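Local coordinates for secretory pathway GDP dissociation inhibitor (Saccharomyces cerevisiae, PDB 2BCG), which inhibits GDP release from the Rab GTPase Sec4, serves the yeast secretory pathway and extracts GDP-bound Ypt7 from vacuolar membranes, at residues A313-N318 with P381-L386; Q331-Q336 with D344-I349. All blocks are in the same frame, centred on the assembly; numbering follows the deposited sequence. Where two conformers were deposited one is given.

Interaction 1 of 2, residues A313-N318 with P381-L386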
# COMPACT_ATOMS: atom_id res chain seq x y z
N ALA A 313 -17.09 -3.01 9.58
CA ALA A 313 -17.34 -2.14 10.73
C ALA A 313 -15.97 -1.76 11.25
O ALA A 313 -15.26 -2.59 11.79
CB ALA A 313 -18.10 -2.87 11.83
N ILE A 314 -15.63 -0.49 11.11
CA ILE A 314 -14.37 0.04 11.58
C ILE A 314 -14.58 0.56 13.00
O ILE A 314 -15.36 1.50 13.23
CB ILE A 314 -13.87 1.18 10.64
CG1 ILE A 314 -13.70 0.68 9.20
CG2 ILE A 314 -12.61 1.86 11.21
CD1 ILE A 314 -13.59 1.84 8.20
N CYS A 315 -13.93 -0.10 13.96
CA CYS A 315 -14.11 0.25 15.36
C CYS A 315 -12.85 0.87 15.91
O CYS A 315 -11.75 0.38 15.62
CB CYS A 315 -14.39 -1.00 16.18
SG CYS A 315 -15.90 -1.84 15.60
N ILE A 316 -13.02 1.94 16.69
CA ILE A 316 -11.89 2.57 17.37
C ILE A 316 -11.99 2.20 18.84
O ILE A 316 -13.03 2.37 19.46
CB ILE A 316 -11.89 4.10 17.24
CG1 ILE A 316 -11.77 4.54 15.78
CG2 ILE A 316 -10.75 4.68 18.11
CD1 ILE A 316 -11.94 6.09 15.59
N LEU A 317 -10.89 1.63 19.33
CA LEU A 317 -10.79 1.29 20.76
C LEU A 317 -9.73 2.16 21.36
O LEU A 317 -8.84 2.64 20.67
CB LEU A 317 -10.38 -0.17 20.97
CG LEU A 317 -11.02 -1.23 20.05
CD1 LEU A 317 -10.45 -2.58 20.33
CD2 LEU A 317 -12.52 -1.28 20.22
N ASN A 318 -9.82 2.36 22.68
CA ASN A 318 -8.74 3.06 23.38
C ASN A 318 -7.96 2.11 24.30
O ASN A 318 -7.35 2.55 25.29
CB ASN A 318 -9.26 4.32 24.09
CG ASN A 318 -10.14 4.02 25.23
OD1 ASN A 318 -10.40 2.86 25.56
ND2 ASN A 318 -10.65 5.09 25.88
N PRO A 381 -21.37 -11.00 17.82
CA PRO A 381 -20.38 -11.88 18.47
C PRO A 381 -18.95 -11.36 18.33
O PRO A 381 -18.11 -11.58 19.21
CB PRO A 381 -20.54 -13.22 17.74
CG PRO A 381 -21.89 -13.18 17.14
CD PRO A 381 -22.20 -11.75 16.83
N ALA A 382 -18.67 -10.67 17.23
CA ALA A 382 -17.36 -10.04 17.04
C ALA A 382 -17.23 -8.74 17.84
O ALA A 382 -16.22 -8.52 18.48
CB ALA A 382 -17.12 -9.78 15.59
N PHE A 383 -18.26 -7.88 17.85
CA PHE A 383 -18.19 -6.68 18.68
C PHE A 383 -17.94 -7.07 20.13
O PHE A 383 -17.17 -6.39 20.82
CB PHE A 383 -19.50 -5.90 18.65
CG PHE A 383 -19.75 -5.14 17.38
CD1 PHE A 383 -18.77 -4.41 16.73
CD2 PHE A 383 -21.05 -5.13 16.87
CE1 PHE A 383 -19.08 -3.72 15.54
CE2 PHE A 383 -21.34 -4.45 15.69
CZ PHE A 383 -20.36 -3.76 15.02
N LYS A 384 -18.57 -8.17 20.58
CA LYS A 384 -18.43 -8.60 21.99
C LYS A 384 -16.99 -8.96 22.36
O LYS A 384 -16.62 -8.93 23.55
CB LYS A 384 -19.32 -9.80 22.26
CG LYS A 384 -20.73 -9.45 22.63
CD LYS A 384 -21.56 -10.72 22.64
CE LYS A 384 -22.74 -10.61 23.58
NZ LYS A 384 -23.91 -11.37 23.03
N LEU A 385 -16.17 -9.34 21.38
CA LEU A 385 -14.78 -9.75 21.66
C LEU A 385 -13.91 -8.53 21.90
O LEU A 385 -12.78 -8.67 22.35
CB LEU A 385 -14.21 -10.53 20.49
CG LEU A 385 -14.86 -11.88 20.19
CD1 LEU A 385 -14.34 -12.48 18.88
CD2 LEU A 385 -14.60 -12.85 21.35
N LEU A 386 -14.39 -7.34 21.57
CA LEU A 386 -13.49 -6.17 21.57
C LEU A 386 -13.40 -5.38 22.84
O LEU A 386 -12.55 -4.51 22.95
CB LEU A 386 -13.89 -5.19 20.46
CG LEU A 386 -13.93 -5.80 19.05
CD1 LEU A 386 -14.25 -4.71 18.03
CD2 LEU A 386 -12.61 -6.48 18.66
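A short helical segment, 381-386, packed on one face of a beta-sheet brings Phe383 and Leu386 against Ala313, Cys315 and Leu317, the alternate residues that strand 303-317 turns toward it. At the centre is a cysteine sulfur-aromatic contact. Cys315 SG sits at the edge of the Phe383 ring, 3.7 Å from Phe383 CE1, and the line from the sulfur to the ring centroid lies 80° off the ring normal. SG therefore meets the rim of the ring rather than its pi cloud. The Ala313 methyl comes in obliquely, CB 3.9 Å from Phe383 CE1 and nearly as close to CZ. Phe383 does not start out aimed at the strand; its ring, with CG anti to the carbonyl carbon (chi1 -74°), closes the gap with its far end.

Leu386, three residues further on, does point at the strand. Its CD1 methyl lies against Cys315, 4.1 Å from SG and as far from CB, so the sulfur touches an aromatic edge and, at about a right angle to it, a methyl. Further along the strand, the side chains of Leu317 and Leu386 cross at about a right angle, Leu317 CD2 lying 4.2 Å from Leu386 CB. Leu317 CD1 faces the carbonyl oxygen Leu386 O at 3.9 Å.

Ile366 and Ala364 of the adjacent strand 362-369 carry the apolar floor on under Phe383 and Leu386, while Lys392 makes a cation-pi contact with the Phe383 ring. No hydrogen bond joins the two segments, so between them the contact rests on shape and dispersion, with the polarisable sulfur probably favouring the hydrogen-bearing ring edge. The price is Leu386 O, which the contact buries with no hydrogen-bonding partner in the model.

Interaction 2 of 2, residues Q331-Q336 with D344-I349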
# COMPACT_ATOMS: atom_id res chain seq x y z
N GLN A 331 -5.14 -11.07 13.74
CA GLN A 331 -6.36 -11.50 13.09
C GLN A 331 -7.20 -12.32 14.06
O GLN A 331 -6.64 -13.14 14.80
CB GLN A 331 -6.00 -12.39 11.89
CG GLN A 331 -7.15 -13.29 11.41
CD GLN A 331 -6.82 -13.94 10.11
OE1 GLN A 331 -7.25 -13.49 9.04
NE2 GLN A 331 -6.05 -15.02 10.18
N ILE A 332 -8.51 -12.11 14.05
CA ILE A 332 -9.40 -13.10 14.66
C ILE A 332 -10.20 -13.77 13.54
O ILE A 332 -10.72 -13.07 12.66
CB ILE A 332 -10.38 -12.48 15.69
CG1 ILE A 332 -9.62 -11.77 16.82
CG2 ILE A 332 -11.28 -13.57 16.28
CD1 ILE A 332 -10.55 -10.97 17.77
N ILE A 333 -10.32 -15.10 13.63
CA ILE A 333 -11.15 -15.86 12.70
C ILE A 333 -12.31 -16.47 13.49
O ILE A 333 -12.05 -17.20 14.46
CB ILE A 333 -10.37 -17.04 12.05
CG1 ILE A 333 -9.16 -16.53 11.27
CG2 ILE A 333 -11.27 -17.84 11.10
CD1 ILE A 333 -8.17 -17.61 10.89
N ILE A 334 -13.55 -16.17 13.09
CA ILE A 334 -14.70 -16.83 13.72
C ILE A 334 -15.25 -17.81 12.68
O ILE A 334 -15.94 -17.37 11.75
CB ILE A 334 -15.78 -15.81 14.18
CG1 ILE A 334 -15.16 -14.71 15.06
CG2 ILE A 334 -16.91 -16.52 14.95
CD1 ILE A 334 -16.17 -13.70 15.59
N PRO A 335 -14.88 -19.12 12.79
CA PRO A 335 -15.36 -20.10 11.81
C PRO A 335 -16.87 -20.19 11.82
O PRO A 335 -17.50 -20.09 12.88
CB PRO A 335 -14.76 -21.43 12.30
CG PRO A 335 -13.54 -21.01 13.05
CD PRO A 335 -14.01 -19.76 13.78
N GLN A 336 -17.42 -20.40 10.64
CA GLN A 336 -18.84 -20.39 10.41
C GLN A 336 -19.60 -21.37 11.33
O GLN A 336 -20.68 -21.05 11.80
CB GLN A 336 -19.10 -20.74 8.94
CG GLN A 336 -18.66 -22.15 8.58
CD GLN A 336 -18.94 -22.48 7.17
OE1 GLN A 336 -20.07 -22.82 6.82
NE2 GLN A 336 -17.93 -22.39 6.34
N ASP A 344 -17.38 -17.28 7.47
CA ASP A 344 -16.60 -16.82 8.61
C ASP A 344 -16.73 -15.30 8.82
O ASP A 344 -17.02 -14.54 7.90
CB ASP A 344 -15.13 -17.18 8.42
CG ASP A 344 -14.87 -18.68 8.40
OD1 ASP A 344 -13.69 -19.06 8.29
OD2 ASP A 344 -15.84 -19.46 8.52
N ILE A 345 -16.52 -14.88 10.06
CA ILE A 345 -16.35 -13.44 10.37
C ILE A 345 -14.89 -13.24 10.71
O ILE A 345 -14.29 -14.07 11.42
CB ILE A 345 -17.21 -13.00 11.58
CG1 ILE A 345 -18.70 -13.31 11.30
CG2 ILE A 345 -16.97 -11.52 11.90
CD1 ILE A 345 -19.62 -12.91 12.40
N TYR A 346 -14.31 -12.19 10.15
CA TYR A 346 -12.92 -11.82 10.44
C TYR A 346 -12.86 -10.54 11.26
O TYR A 346 -13.71 -9.66 11.16
CB TYR A 346 -12.11 -11.58 9.15
CG TYR A 346 -11.88 -12.83 8.32
CD1 TYR A 346 -12.35 -12.89 7.01
CD2 TYR A 346 -11.15 -13.93 8.82
CE1 TYR A 346 -12.17 -14.03 6.23
CE2 TYR A 346 -10.94 -15.07 8.03
CZ TYR A 346 -11.44 -15.10 6.75
OH TYR A 346 -11.23 -16.18 5.94
N VAL A 347 -11.81 -10.44 12.05
CA VAL A 347 -11.44 -9.15 12.63
C VAL A 347 -9.97 -8.92 12.31
O VAL A 347 -9.14 -9.83 12.42
CB VAL A 347 -11.70 -9.07 14.15
CG1 VAL A 347 -11.67 -7.60 14.61
CG2 VAL A 347 -13.07 -9.69 14.54
N ALA A 348 -9.65 -7.69 11.93
CA ALA A 348 -8.28 -7.28 11.64
C ALA A 348 -7.99 -6.15 12.59
O ALA A 348 -8.68 -5.13 12.60
CB ALA A 348 -8.13 -6.79 10.21
N ILE A 349 -6.98 -6.34 13.42
CA ILE A 349 -6.64 -5.36 14.44
C ILE A 349 -5.21 -4.86 14.23
O ILE A 349 -4.29 -5.67 14.07
CB ILE A 349 -6.78 -5.99 15.85
CG1 ILE A 349 -8.26 -6.30 16.12
CG2 ILE A 349 -6.21 -5.10 16.95
CD1 ILE A 349 -8.52 -7.76 16.49
O HOH W 1 -8.40 -10.83 9.64
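Ile332 with Val347 and Ile334 with Ile345 are the hydrogen-bonded pairs of an antiparallel beta hairpin. Four backbone bonds join them; the shortest, Ile334 N to Ile345 O, is 2.8 Å.

Past the strand end, Asp344 takes over: Gln336 N reaches Asp344 OD2 at 2.8 Å, from above the carboxylate plane and with a bent N-H...O angle of 137°. OD1 of the same carboxylate is hydrogen-bonded to His197 ND1. With the carboxylate replaced by an alanine's methyl, Gln336 N and His197 ND1 would probably both lose their partner, and the backbone at Gln336 its tie across the hairpin.

Among the side chains, Tyr346 lies alongside Ile333, whose CG1 meets the ring edge 4.0 Å from CE2. With CG trans to the backbone N (chi1 160°) and the chain extended beyond it, Gln331 runs beside the same ring, its amide only 18° from the ring plane; a water donates to both Gln331 OE1 and Val347 O, and Tyr234 and Ser118 hold NE2. On the other face, Ile332 CD1 touches Ile349 CD1 at 4.0 Å.

Strands 118-122 and 362-369 flank the hairpin within the mixed sheet, and helix 189-199 adjoins its turn end through Glu193 and His197.

Interaction 1 and interaction 2 are both buried and both belong to the mixed sheet, but do different jobs. Interaction 2 builds the sheet, joining consecutive strands through backbone bonds and a carboxylate, whereas interaction 1 lays a helix on it with no hydrogen bond, chiefly through apolar side chains and a sulfur at a ring edge. The two meet directly: Ala382 CB and Leu385 CD1, which do not touch segment 313-318, each approach Ile334 CD1 to 4.0 Å. The helical segment 381-386 thus spans the hairpin and strand 303-317, with strand 362-369 lying between them in the sheet. Polar chemistry gathers at the turn end and on the Gln331 face of the hairpin, away from the helix.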